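Local coordinates for protein natural cytotoxicity triggering receptor 2 (Homo sapiens, PDB 1HKF) that acts as a cytotoxicity-activating receptor of natural killer cells that may increase the efficiency of tumour cell lysis, represented here by its extracellular V-type immunoglobulin domain, at residues A17-V23 / R116-S122; L28-Y34 / G82-M88; K43-E49 / H98-Y104. All blocks are in the same frame, centred on the assembly; numbering follows the deposited sequence.

Contact 1. Residues A17-V23 / R116-S122; sequences AQVLQSV and RFYLVVS
With CG beside the backbone N in both residues (chi1 -60° in Leu20, -65° in Phe117), the leucine branch and the phenylalanine ring lean across one another on the core side of the sheet. Leu20 CD1 reaches Phe117 CD2 at 3.8 Å, obliquely to the ring. Leu119 takes the other course, its CG anti to the backbone N, which carries CD1 back to 4.1 Å from Leu20 CB. Together these chains face strand 28-33, where Leu20 and Leu119 both meet Leu28. At the start of the pairing Ala17 CB sits 4.1 Å from Tyr118 CB; Val19 lies beside the same tyrosine on the outer surface.

The backbones run parallel, and Gln18, Leu20 and Ser22 each donate their N-H and accept at their carbonyl from the other strand; Leu20 N to Tyr118 O is the shortest bond of the ladder at 2.6 Å. A water bridges the two segments near each end: one links Gln18 NE2 and Arg116 O, the other Ser22 O and Ser122 OG. Gln21 and Val19 pack on Gln21 of the second subunit. A parallel pairing of the N-terminal strand with the last strand is the A'-G arrangement of V-set immunoglobulin domains.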
loop_
_atom_site.group_PDB
_atom_site.type_symbol
_atom_site.label_atom_id
_atom_site.label_comp_id
_atom_site.label_asym_id
_atom_site.label_seq_id
_atom_site.Cartn_x
_atom_site.Cartn_y
_atom_site.Cartn_z
ATOM N N ALA A 17 -11.452 2.749 -15.146
ATOM C CA ALA A 17 -10.328 2.365 -14.320
ATOM C C ALA A 17 -10.204 3.268 -13.128
ATOM O O ALA A 17 -10.365 4.470 -13.251
ATOM C CB ALA A 17 -9.036 2.423 -15.162
ATOM N N GLN A 18 -9.938 2.695 -11.964
ATOM C CA GLN A 18 -9.703 3.517 -10.799
ATOM C C GLN A 18 -8.185 3.800 -10.827
ATOM O O GLN A 18 -7.365 2.909 -11.117
ATOM C CB GLN A 18 -10.125 2.776 -9.576
ATOM C CG GLN A 18 -11.624 2.791 -9.483
ATOM C CD GLN A 18 -12.137 1.959 -8.343
ATOM O OE1 GLN A 18 -12.268 2.434 -7.208
ATOM N NE2 GLN A 18 -12.420 0.688 -8.633
ATOM N N VAL A 19 -7.825 5.055 -10.593
ATOM C CA VAL A 19 -6.420 5.477 -10.663
ATOM C C VAL A 19 -5.639 5.267 -9.402
ATOM O O VAL A 19 -6.024 5.716 -8.360
ATOM C CB VAL A 19 -6.326 6.955 -11.098
ATOM C CG1 VAL A 19 -4.863 7.485 -10.969
ATOM C CG2 VAL A 19 -6.770 7.050 -12.533
ATOM N N LEU A 20 -4.557 4.527 -9.489
ATOM C CA LEU A 20 -3.719 4.332 -8.288
ATOM C C LEU A 20 -2.413 5.037 -8.637
ATOM O O LEU A 20 -1.911 4.888 -9.726
ATOM C CB LEU A 20 -3.437 2.847 -8.068
ATOM C CG LEU A 20 -4.705 2.002 -7.875
ATOM C CD1 LEU A 20 -4.255 0.654 -7.441
ATOM C CD2 LEU A 20 -5.613 2.588 -6.806
ATOM N N GLN A 21 -1.837 5.758 -7.707
ATOM C CA GLN A 21 -0.612 6.502 -8.038
ATOM C C GLN A 21 0.423 6.413 -6.926
ATOM O O GLN A 21 0.099 6.613 -5.764
ATOM C CB GLN A 21 -0.985 7.984 -8.283
ATOM C CG GLN A 21 0.204 8.907 -8.451
ATOM C CD GLN A 21 -0.139 10.284 -9.104
ATOM O OE1 GLN A 21 -1.331 10.631 -9.356
ATOM N NE2 GLN A 21 0.915 11.065 -9.382
ATOM N N SER A 22 1.671 6.154 -7.279
ATOM C CA SER A 22 2.708 6.123 -6.242
ATOM C C SER A 22 4.024 6.545 -6.895
ATOM O O SER A 22 4.012 7.053 -8.003
ATOM C CB SER A 22 2.877 4.708 -5.679
ATOM O OG SER A 22 3.647 4.713 -4.487
ATOM N N VAL A 23 5.148 6.331 -6.208
ATOM C CA VAL A 23 6.445 6.689 -6.742
ATOM C C VAL A 23 7.371 5.514 -6.670
ATOM O O VAL A 23 7.162 4.597 -5.876
ATOM C CB VAL A 23 7.058 7.937 -6.019
ATOM C CG1 VAL A 23 6.139 9.151 -6.242
ATOM C CG2 VAL A 23 7.253 7.702 -4.543
ATOM N N ARG A 116 -10.947 -2.927 -12.734
ATOM C CA ARG A 116 -9.866 -2.383 -13.541
ATOM C C ARG A 116 -9.237 -1.199 -12.794
ATOM O O ARG A 116 -9.956 -0.377 -12.172
ATOM C CB ARG A 116 -10.396 -1.887 -14.884
ATOM C CG ARG A 116 -9.330 -1.706 -15.927
ATOM C CD ARG A 116 -9.854 -0.907 -17.143
ATOM N NE ARG A 116 -8.972 -1.102 -18.307
ATOM C CZ ARG A 116 -8.849 -0.219 -19.294
ATOM N NH1 ARG A 116 -9.562 0.905 -19.263
ATOM N NH2 ARG A 116 -7.975 -0.427 -20.280
ATOM N N PHE A 117 -7.903 -1.123 -12.867
ATOM C CA PHE A 117 -7.160 -0.049 -12.188
ATOM C C PHE A 117 -6.165 0.514 -13.158
ATOM O O PHE A 117 -5.745 -0.195 -14.078
ATOM C CB PHE A 117 -6.360 -0.579 -10.982
ATOM C CG PHE A 117 -7.214 -1.108 -9.865
ATOM C CD1 PHE A 117 -7.587 -2.459 -9.827
ATOM C CD2 PHE A 117 -7.655 -0.270 -8.869
ATOM C CE1 PHE A 117 -8.406 -2.933 -8.781
ATOM C CE2 PHE A 117 -8.466 -0.751 -7.843
ATOM C CZ PHE A 117 -8.839 -2.086 -7.807
ATOM N N TYR A 118 -5.824 1.787 -12.965
ATOM C CA TYR A 118 -4.758 2.413 -13.763
ATOM C C TYR A 118 -3.658 2.808 -12.725
ATOM O O TYR A 118 -3.909 3.636 -11.796
ATOM C CB TYR A 118 -5.215 3.672 -14.503
ATOM C CG TYR A 118 -4.155 4.106 -15.507
ATOM C CD1 TYR A 118 -3.821 3.290 -16.569
ATOM C CD2 TYR A 118 -3.463 5.279 -15.377
ATOM C CE1 TYR A 118 -2.818 3.635 -17.467
ATOM C CE2 TYR A 118 -2.449 5.643 -16.297
ATOM C CZ TYR A 118 -2.142 4.819 -17.320
ATOM O OH TYR A 118 -1.160 5.126 -18.228
ATOM N N LEU A 119 -2.504 2.151 -12.829
ATOM C CA LEU A 119 -1.367 2.430 -11.922
ATOM C C LEU A 119 -0.452 3.414 -12.580
ATOM O O LEU A 119 0.011 3.198 -13.711
ATOM C CB LEU A 119 -0.498 1.196 -11.640
ATOM C CG LEU A 119 0.736 1.381 -10.695
ATOM C CD1 LEU A 119 0.295 1.797 -9.305
ATOM C CD2 LEU A 119 1.484 0.079 -10.557
ATOM N N VAL A 120 -0.202 4.495 -11.858
ATOM C CA VAL A 120 0.711 5.509 -12.321
ATOM C C VAL A 120 1.893 5.549 -11.363
ATOM O O VAL A 120 1.746 5.816 -10.169
ATOM C CB VAL A 120 0.041 6.855 -12.367
ATOM C CG1 VAL A 120 1.062 7.898 -12.882
ATOM C CG2 VAL A 120 -1.141 6.777 -13.366
ATOM N N VAL A 121 3.062 5.158 -11.860
ATOM C CA VAL A 121 4.231 5.220 -10.991
ATOM C C VAL A 121 5.184 6.283 -11.521
ATOM O O VAL A 121 5.581 6.218 -12.677
ATOM C CB VAL A 121 4.993 3.868 -10.933
ATOM C CG1 VAL A 121 6.249 4.006 -9.984
ATOM C CG2 VAL A 121 4.059 2.748 -10.420
ATOM N N SER A 122 5.504 7.299 -10.733
ATOM C CA SER A 122 6.511 8.251 -11.227
ATOM C C SER A 122 7.731 8.360 -10.253
ATOM O O SER A 122 7.975 7.815 -9.572
ATOM C CB SER A 122 5.899 9.629 -11.470
ATOM O OG SER A 122 5.593 10.210 -10.238
ATOM O OXT SER A 122 8.483 9.324 -10.518
HETATM O O HOH W 1 -12.539 0.321 -11.696
HETATM O O HOH W 2 3.354 10.009 -8.766
#

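Contact 2. Residues L28-Y34 / G82-M88; sequences LTVRCQY and GFFTVTM
The Phe83 ring carries the guanidinium of Arg31 over one face, an off-centre cation-pi contact in which Arg31 CZ lies 4.0 Å from the ring centroid and the two planes are 36° apart. The bends at chi2 and chi3 fold the arginine back over the ring, while Thr85 OG1 lies at the ring's edge. On the opposite surface of the sheet, Cys32 CB stands over the face of Phe84 at 4.1 Å from its centroid, and Tyr34 CE2 approaches the edge of that ring, 3.9 Å from Phe84 CD1. The Tyr34 ring in turn has Gly82 O above its centre, and its hydroxyl is held by Asp77.

This is the pairing of strands B and E in the V-set sandwich. Cys32, on B, forms the intersheet disulfide with Cys101, and Phe84 lies next to that bridge. Leu28, Val30 and Cys32 form hydrogen-bonded pairs with Met88, Val86 and Phe84; two bonds close each pair, that from Val86 N to Val30 O being 2.7 Å long. Beyond them Tyr34 N reaches Gly82 O at 2.9 Å.

On the face that bears Arg31, Thr29 CG2 and Thr85 CG2 meet diagonally across the strands at a tight 3.4 Å. Thr29 OG1 is hydrogen-bonded to Thr29 of the second subunit, and the N-H of Arg31 to Gln26 of that subunit.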
loop_
_atom_site.group_PDB
_atom_site.type_symbol
_atom_site.label_atom_id
_atom_site.label_comp_id
_atom_site.label_asym_id
_atom_site.label_seq_id
_atom_site.Cartn_x
_atom_site.Cartn_y
_atom_site.Cartn_z
ATOM N N LEU A 28 2.947 -1.064 -3.448
ATOM C CA LEU A 28 1.518 -0.847 -3.670
ATOM C C LEU A 28 0.672 -1.982 -3.114
ATOM O O LEU A 28 0.993 -3.155 -3.325
ATOM C CB LEU A 28 1.201 -0.739 -5.140
ATOM C CG LEU A 28 -0.301 -0.459 -5.213
ATOM C CD1 LEU A 28 -0.749 0.722 -4.240
ATOM C CD2 LEU A 28 -0.598 -0.158 -6.612
ATOM N N THR A 29 -0.411 -1.612 -2.438
ATOM C CA THR A 29 -1.379 -2.535 -1.850
ATOM C C THR A 29 -2.725 -2.313 -2.534
ATOM O O THR A 29 -3.195 -1.170 -2.603
ATOM C CB THR A 29 -1.574 -2.201 -0.391
ATOM O OG1 THR A 29 -0.307 -2.317 0.275
ATOM C CG2 THR A 29 -2.545 -3.114 0.254
ATOM N N VAL A 30 -3.353 -3.383 -3.041
ATOM C CA VAL A 30 -4.688 -3.259 -3.656
ATOM C C VAL A 30 -5.663 -4.282 -3.035
ATOM O O VAL A 30 -5.412 -5.499 -3.048
ATOM C CB VAL A 30 -4.641 -3.522 -5.179
ATOM C CG1 VAL A 30 -6.033 -3.350 -5.794
ATOM C CG2 VAL A 30 -3.696 -2.557 -5.854
ATOM N N ARG A 31 -6.757 -3.796 -2.468
ATOM C CA ARG A 31 -7.761 -4.668 -1.900
ATOM C C ARG A 31 -8.962 -4.821 -2.876
ATOM O O ARG A 31 -9.442 -3.818 -3.457
ATOM C CB ARG A 31 -8.291 -4.084 -0.614
ATOM C CG ARG A 31 -7.567 -4.552 0.566
ATOM C CD ARG A 31 -7.519 -3.433 1.549
ATOM N NE ARG A 31 -8.649 -3.472 2.472
ATOM C CZ ARG A 31 -8.545 -3.952 3.709
ATOM N NH1 ARG A 31 -7.376 -4.437 4.137
ATOM N NH2 ARG A 31 -9.576 -3.906 4.536
ATOM N N CYS A 32 -9.434 -6.063 -3.055
ATOM C CA CYS A 32 -10.604 -6.349 -3.901
ATOM C C CYS A 32 -11.539 -7.210 -3.079
ATOM O O CYS A 32 -11.178 -8.331 -2.668
ATOM C CB CYS A 32 -10.184 -7.034 -5.210
ATOM S SG CYS A 32 -9.454 -5.839 -6.445
ATOM N N GLN A 33 -12.716 -6.690 -2.772
ATOM C CA GLN A 33 -13.641 -7.476 -1.981
ATOM C C GLN A 33 -14.592 -8.298 -2.858
ATOM O O GLN A 33 -14.665 -8.088 -4.063
ATOM C CB GLN A 33 -14.400 -6.594 -1.029
ATOM C CG GLN A 33 -15.286 -5.628 -1.678
ATOM C CD GLN A 33 -16.065 -4.836 -0.625
ATOM O OE1 GLN A 33 -15.754 -4.910 0.576
ATOM N NE2 GLN A 33 -17.079 -4.076 -1.063
ATOM N N TYR A 34 -15.312 -9.249 -2.261
ATOM C CA TYR A 34 -16.208 -10.135 -3.048
ATOM C C TYR A 34 -17.198 -10.825 -2.137
ATOM O O TYR A 34 -16.922 -10.986 -0.945
ATOM C CB TYR A 34 -15.388 -11.177 -3.831
ATOM C CG TYR A 34 -14.455 -11.999 -2.966
ATOM C CD1 TYR A 34 -14.936 -13.060 -2.207
ATOM C CD2 TYR A 34 -13.073 -11.678 -2.868
ATOM C CE1 TYR A 34 -14.102 -13.784 -1.365
ATOM C CE2 TYR A 34 -12.224 -12.394 -2.038
ATOM C CZ TYR A 34 -12.742 -13.452 -1.288
ATOM O OH TYR A 34 -11.908 -14.236 -0.534
ATOM N N GLY A 82 -13.659 -11.757 3.303
ATOM C CA GLY A 82 -14.409 -11.189 2.198
ATOM C C GLY A 82 -13.593 -10.362 1.204
ATOM O O GLY A 82 -14.162 -9.597 0.432
ATOM N N PHE A 83 -12.266 -10.485 1.217
ATOM C CA PHE A 83 -11.464 -9.738 0.232
ATOM C C PHE A 83 -10.097 -10.310 0.196
ATOM O O PHE A 83 -9.730 -11.047 1.114
ATOM C CB PHE A 83 -11.347 -8.237 0.596
ATOM C CG PHE A 83 -10.567 -7.965 1.876
ATOM C CD1 PHE A 83 -11.209 -7.913 3.107
ATOM C CD2 PHE A 83 -9.183 -7.749 1.833
ATOM C CE1 PHE A 83 -10.486 -7.640 4.318
ATOM C CE2 PHE A 83 -8.443 -7.481 2.992
ATOM C CZ PHE A 83 -9.091 -7.425 4.243
ATOM N N PHE A 84 -9.377 -10.031 -0.887
ATOM C CA PHE A 84 -7.982 -10.403 -1.003
ATOM C C PHE A 84 -7.192 -9.107 -1.230
ATOM O O PHE A 84 -7.750 -8.063 -1.610
ATOM C CB PHE A 84 -7.690 -11.385 -2.115
ATOM C CG PHE A 84 -7.964 -10.892 -3.503
ATOM C CD1 PHE A 84 -9.257 -10.919 -4.020
ATOM C CD2 PHE A 84 -6.913 -10.550 -4.355
ATOM C CE1 PHE A 84 -9.510 -10.624 -5.350
ATOM C CE2 PHE A 84 -7.145 -10.252 -5.709
ATOM C CZ PHE A 84 -8.475 -10.291 -6.206
ATOM N N THR A 85 -5.900 -9.166 -0.942
ATOM C CA THR A 85 -5.045 -8.006 -1.063
ATOM C C THR A 85 -3.872 -8.349 -1.923
ATOM O O THR A 85 -3.174 -9.314 -1.637
ATOM C CB THR A 85 -4.423 -7.612 0.291
ATOM O OG1 THR A 85 -5.462 -7.290 1.231
ATOM C CG2 THR A 85 -3.515 -6.398 0.087
ATOM N N VAL A 86 -3.661 -7.573 -2.975
ATOM C CA VAL A 86 -2.495 -7.743 -3.823
ATOM C C VAL A 86 -1.397 -6.743 -3.320
ATOM O O VAL A 86 -1.697 -5.588 -2.996
ATOM C CB VAL A 86 -2.819 -7.356 -5.280
ATOM C CG1 VAL A 86 -1.553 -7.499 -6.185
ATOM C CG2 VAL A 86 -3.962 -8.250 -5.795
ATOM N N THR A 87 -0.142 -7.187 -3.263
ATOM C CA THR A 87 0.978 -6.317 -2.875
ATOM C C THR A 87 1.991 -6.362 -4.014
ATOM O O THR A 87 2.291 -7.423 -4.522
ATOM C CB THR A 87 1.636 -6.767 -1.557
ATOM O OG1 THR A 87 0.679 -6.694 -0.490
ATOM C CG2 THR A 87 2.780 -5.813 -1.159
ATOM N N MET A 88 2.417 -5.192 -4.489
ATOM C CA MET A 88 3.442 -5.064 -5.541
ATOM C C MET A 88 4.594 -4.254 -4.869
ATOM O O MET A 88 4.401 -3.112 -4.413
ATOM C CB MET A 88 2.932 -4.230 -6.709
ATOM C CG MET A 88 2.044 -4.943 -7.694
ATOM S SD MET A 88 1.604 -3.777 -9.016
ATOM C CE MET A 88 2.787 -4.193 -10.205
#

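Contact 3. Residues K43-E49 / H98-Y104; sequences KKGWCKE and HYWCRIY
Trp46 and Tyr99 make the main aromatic contact: the planes of the five-membered ring of Trp46 and the tyrosine ring are almost parallel (15°) but strongly offset. The near edge of the tyrosine lies over the indole, with Tyr99 CB 3.8 Å from the centroid of the six-membered ring and Tyr99 CD2 toward the rim, 3.4 Å from Trp46 NE1. Cys101 CB lies at the indole edge, 3.6 Å from Trp46 CE3. Lys48, with CG anti to the backbone N and its chain extended, runs across the face of Tyr99, its CG 3.9 Å from the ring centroid. Its ammonium goes on to the carbonyl of Ser96, and the Tyr99 hydroxyl to that of Asp95.

Among the sulfur contacts, Cys47 SG, disulfide-bonded to Cys55, lies over one face of the Arg102 guanidinium, 4.1 Å from Arg102 NH1, and obliquely beside Trp100.

Polar contacts begin with the antiparallel ladder, in which Gly45 with Arg102, and Cys47 with Trp100, each exchange two backbone bonds. Glu49 N adds a bond to His98 O at 2.8 Å. Among side chains, Trp100 NE1 donates to Glu49 OE1 (2.7 Å), which accepts through its anti lone pair, on the side away from OE2; the bond is bent to 133°, with the acceptor 30° out of the indole plane.

Arg116 forms a salt bridge to that same oxygen, so OE1 is gripped by an indole and a guanidinium at once. The two would be expected to stabilise the negative charge on Glu49 and restrict rotation of its carboxylate, tying strands C, F and G together through one group.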
loop_
_atom_site.group_PDB
_atom_site.type_symbol
_atom_site.label_atom_id
_atom_site.label_comp_id
_atom_site.label_asym_id
_atom_site.label_seq_id
_atom_site.Cartn_x
_atom_site.Cartn_y
_atom_site.Cartn_z
ATOM N N LYS A 43 -10.330 -18.956 -7.368
ATOM C CA LYS A 43 -8.978 -18.446 -7.472
ATOM C C LYS A 43 -8.996 -16.908 -7.669
ATOM O O LYS A 43 -9.908 -16.357 -8.303
ATOM C CB LYS A 43 -8.261 -19.123 -8.616
ATOM C CG LYS A 43 -8.129 -20.576 -8.293
ATOM C CD LYS A 43 -7.367 -21.312 -9.347
ATOM C CE LYS A 43 -7.175 -22.752 -8.860
ATOM N NZ LYS A 43 -6.172 -23.396 -9.777
ATOM N N LYS A 44 -7.998 -16.223 -7.116
ATOM C CA LYS A 44 -7.932 -14.750 -7.215
ATOM C C LYS A 44 -6.712 -14.454 -8.050
ATOM O O LYS A 44 -5.684 -15.144 -7.913
ATOM C CB LYS A 44 -7.800 -14.176 -5.807
ATOM C CG LYS A 44 -8.864 -14.713 -4.782
ATOM C CD LYS A 44 -10.282 -14.358 -5.242
ATOM C CE LYS A 44 -11.326 -14.580 -4.155
ATOM N NZ LYS A 44 -11.198 -15.983 -3.581
ATOM N N GLY A 45 -6.787 -13.463 -8.939
ATOM C CA GLY A 45 -5.621 -13.179 -9.778
ATOM C C GLY A 45 -5.450 -11.687 -9.959
ATOM O O GLY A 45 -6.394 -10.913 -9.763
ATOM N N TRP A 46 -4.238 -11.295 -10.320
ATOM C CA TRP A 46 -3.881 -9.895 -10.583
ATOM C C TRP A 46 -3.154 -9.958 -11.925
ATOM O O TRP A 46 -2.233 -10.755 -12.099
ATOM C CB TRP A 46 -2.920 -9.362 -9.514
ATOM C CG TRP A 46 -2.430 -7.893 -9.697
ATOM C CD1 TRP A 46 -1.118 -7.483 -9.885
ATOM C CD2 TRP A 46 -3.206 -6.681 -9.551
ATOM N NE1 TRP A 46 -1.036 -6.107 -9.850
ATOM C CE2 TRP A 46 -2.293 -5.584 -9.649
ATOM C CE3 TRP A 46 -4.584 -6.412 -9.342
ATOM C CZ2 TRP A 46 -2.706 -4.242 -9.544
ATOM C CZ3 TRP A 46 -5.001 -5.091 -9.239
ATOM C CH2 TRP A 46 -4.046 -4.002 -9.338
ATOM N N CYS A 47 -3.575 -9.145 -12.894
ATOM C CA CYS A 47 -2.889 -9.207 -14.173
ATOM C C CYS A 47 -2.802 -7.822 -14.773
ATOM O O CYS A 47 -3.560 -6.933 -14.428
ATOM C CB CYS A 47 -3.624 -10.166 -15.127
ATOM S SG CYS A 47 -5.324 -9.597 -15.352
ATOM N N LYS A 48 -1.871 -7.656 -15.695
ATOM C CA LYS A 48 -1.659 -6.380 -16.336
ATOM C C LYS A 48 -2.151 -6.381 -17.779
ATOM O O LYS A 48 -1.785 -7.268 -18.536
ATOM C CB LYS A 48 -0.162 -6.032 -16.326
ATOM C CG LYS A 48 0.059 -4.626 -16.769
ATOM C CD LYS A 48 1.481 -4.149 -16.581
ATOM C CE LYS A 48 1.510 -2.649 -16.827
ATOM N NZ LYS A 48 2.817 -2.180 -17.334
ATOM N N GLU A 49 -2.933 -5.383 -18.177
ATOM C CA GLU A 49 -3.428 -5.357 -19.557
ATOM C C GLU A 49 -2.315 -5.192 -20.551
ATOM O O GLU A 49 -1.525 -4.251 -20.422
ATOM C CB GLU A 49 -4.381 -4.192 -19.821
ATOM C CG GLU A 49 -5.804 -4.430 -19.450
ATOM C CD GLU A 49 -6.685 -3.210 -19.620
ATOM O OE1 GLU A 49 -7.777 -3.154 -19.050
ATOM O OE2 GLU A 49 -6.230 -2.227 -20.395
ATOM N N HIS A 98 -2.490 -0.430 -16.992
ATOM C CA HIS A 98 -3.823 -0.898 -16.560
ATOM C C HIS A 98 -3.685 -2.291 -15.997
ATOM O O HIS A 98 -2.967 -3.118 -16.544
ATOM C CB HIS A 98 -4.795 -0.932 -17.755
ATOM C CG HIS A 98 -5.376 0.405 -18.094
ATOM N ND1 HIS A 98 -4.981 1.131 -19.194
ATOM C CD2 HIS A 98 -6.272 1.184 -17.435
ATOM C CE1 HIS A 98 -5.600 2.300 -19.199
ATOM N NE2 HIS A 98 -6.387 2.362 -18.141
ATOM N N TYR A 99 -4.401 -2.542 -14.918
ATOM C CA TYR A 99 -4.379 -3.833 -14.233
ATOM C C TYR A 99 -5.805 -4.203 -13.849
ATOM O O TYR A 99 -6.679 -3.342 -13.756
ATOM C CB TYR A 99 -3.589 -3.727 -12.896
ATOM C CG TYR A 99 -2.074 -3.537 -13.013
ATOM C CD1 TYR A 99 -1.520 -2.306 -13.337
ATOM C CD2 TYR A 99 -1.222 -4.608 -12.843
ATOM C CE1 TYR A 99 -0.137 -2.146 -13.498
ATOM C CE2 TYR A 99 0.184 -4.479 -12.991
ATOM C CZ TYR A 99 0.717 -3.237 -13.324
ATOM O OH TYR A 99 2.101 -3.120 -13.496
ATOM N N TRP A 100 -6.016 -5.475 -13.560
ATOM C CA TRP A 100 -7.314 -5.956 -13.082
ATOM C C TRP A 100 -7.072 -6.963 -11.985
ATOM O O TRP A 100 -6.161 -7.777 -12.078
ATOM C CB TRP A 100 -8.075 -6.769 -14.135
ATOM C CG TRP A 100 -8.508 -6.074 -15.375
ATOM C CD1 TRP A 100 -7.737 -5.775 -16.451
ATOM C CD2 TRP A 100 -9.826 -5.662 -15.688
ATOM N NE1 TRP A 100 -8.502 -5.202 -17.424
ATOM C CE2 TRP A 100 -9.795 -5.122 -16.978
ATOM C CE3 TRP A 100 -11.050 -5.704 -14.998
ATOM C CZ2 TRP A 100 -10.947 -4.618 -17.612
ATOM C CZ3 TRP A 100 -12.200 -5.205 -15.622
ATOM C CH2 TRP A 100 -12.135 -4.667 -16.916
ATOM N N CYS A 101 -7.876 -6.894 -10.943
ATOM C CA CYS A 101 -7.829 -7.949 -9.968
ATOM C C CYS A 101 -9.072 -8.787 -10.466
ATOM O O CYS A 101 -10.127 -8.229 -10.777
ATOM C CB CYS A 101 -7.992 -7.417 -8.548
ATOM S SG CYS A 101 -9.606 -6.716 -8.275
ATOM N N ARG A 102 -8.880 -10.094 -10.666
ATOM C CA ARG A 102 -9.946 -10.967 -11.144
ATOM C C ARG A 102 -10.228 -12.133 -10.198
ATOM O O ARG A 102 -9.356 -12.572 -9.462
ATOM C CB ARG A 102 -9.605 -11.483 -12.525
ATOM C CG ARG A 102 -9.769 -10.442 -13.583
ATOM C CD ARG A 102 -9.272 -10.921 -14.929
ATOM N NE ARG A 102 -9.647 -9.952 -15.946
ATOM C CZ ARG A 102 -9.234 -9.996 -17.205
ATOM N NH1 ARG A 102 -8.423 -10.968 -17.610
ATOM N NH2 ARG A 102 -9.644 -9.065 -18.062
ATOM N N ILE A 103 -11.466 -12.601 -10.204
ATOM C CA ILE A 103 -11.940 -13.694 -9.348
ATOM C C ILE A 103 -12.584 -14.691 -10.331
ATOM O O ILE A 103 -13.491 -14.321 -11.083
ATOM C CB ILE A 103 -12.980 -13.161 -8.365
ATOM C CG1 ILE A 103 -12.397 -11.972 -7.619
ATOM C CG2 ILE A 103 -13.417 -14.236 -7.440
ATOM C CD1 ILE A 103 -13.308 -11.379 -6.571
ATOM N N TYR A 104 -12.067 -15.920 -10.318
ATOM C CA TYR A 104 -12.413 -17.024 -11.237
ATOM C C TYR A 104 -13.269 -18.131 -10.602
ATOM O O TYR A 104 -12.988 -18.602 -9.489
ATOM C CB TYR A 104 -11.130 -17.657 -11.770
ATOM C CG TYR A 104 -10.191 -16.669 -12.400
ATOM C CD1 TYR A 104 -10.341 -16.306 -13.739
ATOM C CD2 TYR A 104 -9.156 -16.069 -11.653
ATOM C CE1 TYR A 104 -9.494 -15.370 -14.327
ATOM C CE2 TYR A 104 -8.300 -15.120 -12.224
ATOM C CZ TYR A 104 -8.478 -14.775 -13.561
ATOM O OH TYR A 104 -7.663 -13.827 -14.131
HETATM O O HOH W 3 -11.415 -20.863 -9.545
HETATM O O HOH W 4 -1.209 -1.620 -18.952
#

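Overall arrangement
The three contacts sample both sheets of one V-set domain. Contacts 1 and 3 belong to the same mixed sheet, where strands 97-104 and 111-121 are neighbours; their centres lie about 15 Å apart, joined by backbone pairing of Phe117 with Tyr99. Contact 2 is in the opposing antiparallel sheet, its centre about 10 Å from that of contact 3 and 14 Å from that of contact 1. It meets contact 3 through the Cys32-Cys101 disulfide and contact 1 through Leu28 and Val30. Along the chain, contact 1 pairs the two ends and encloses the others, whose segments alternate: 28-34, 43-49, 82-88, 98-104. The sandwich is thus interlocked, and contacts 1 and 2 also touch the second subunit.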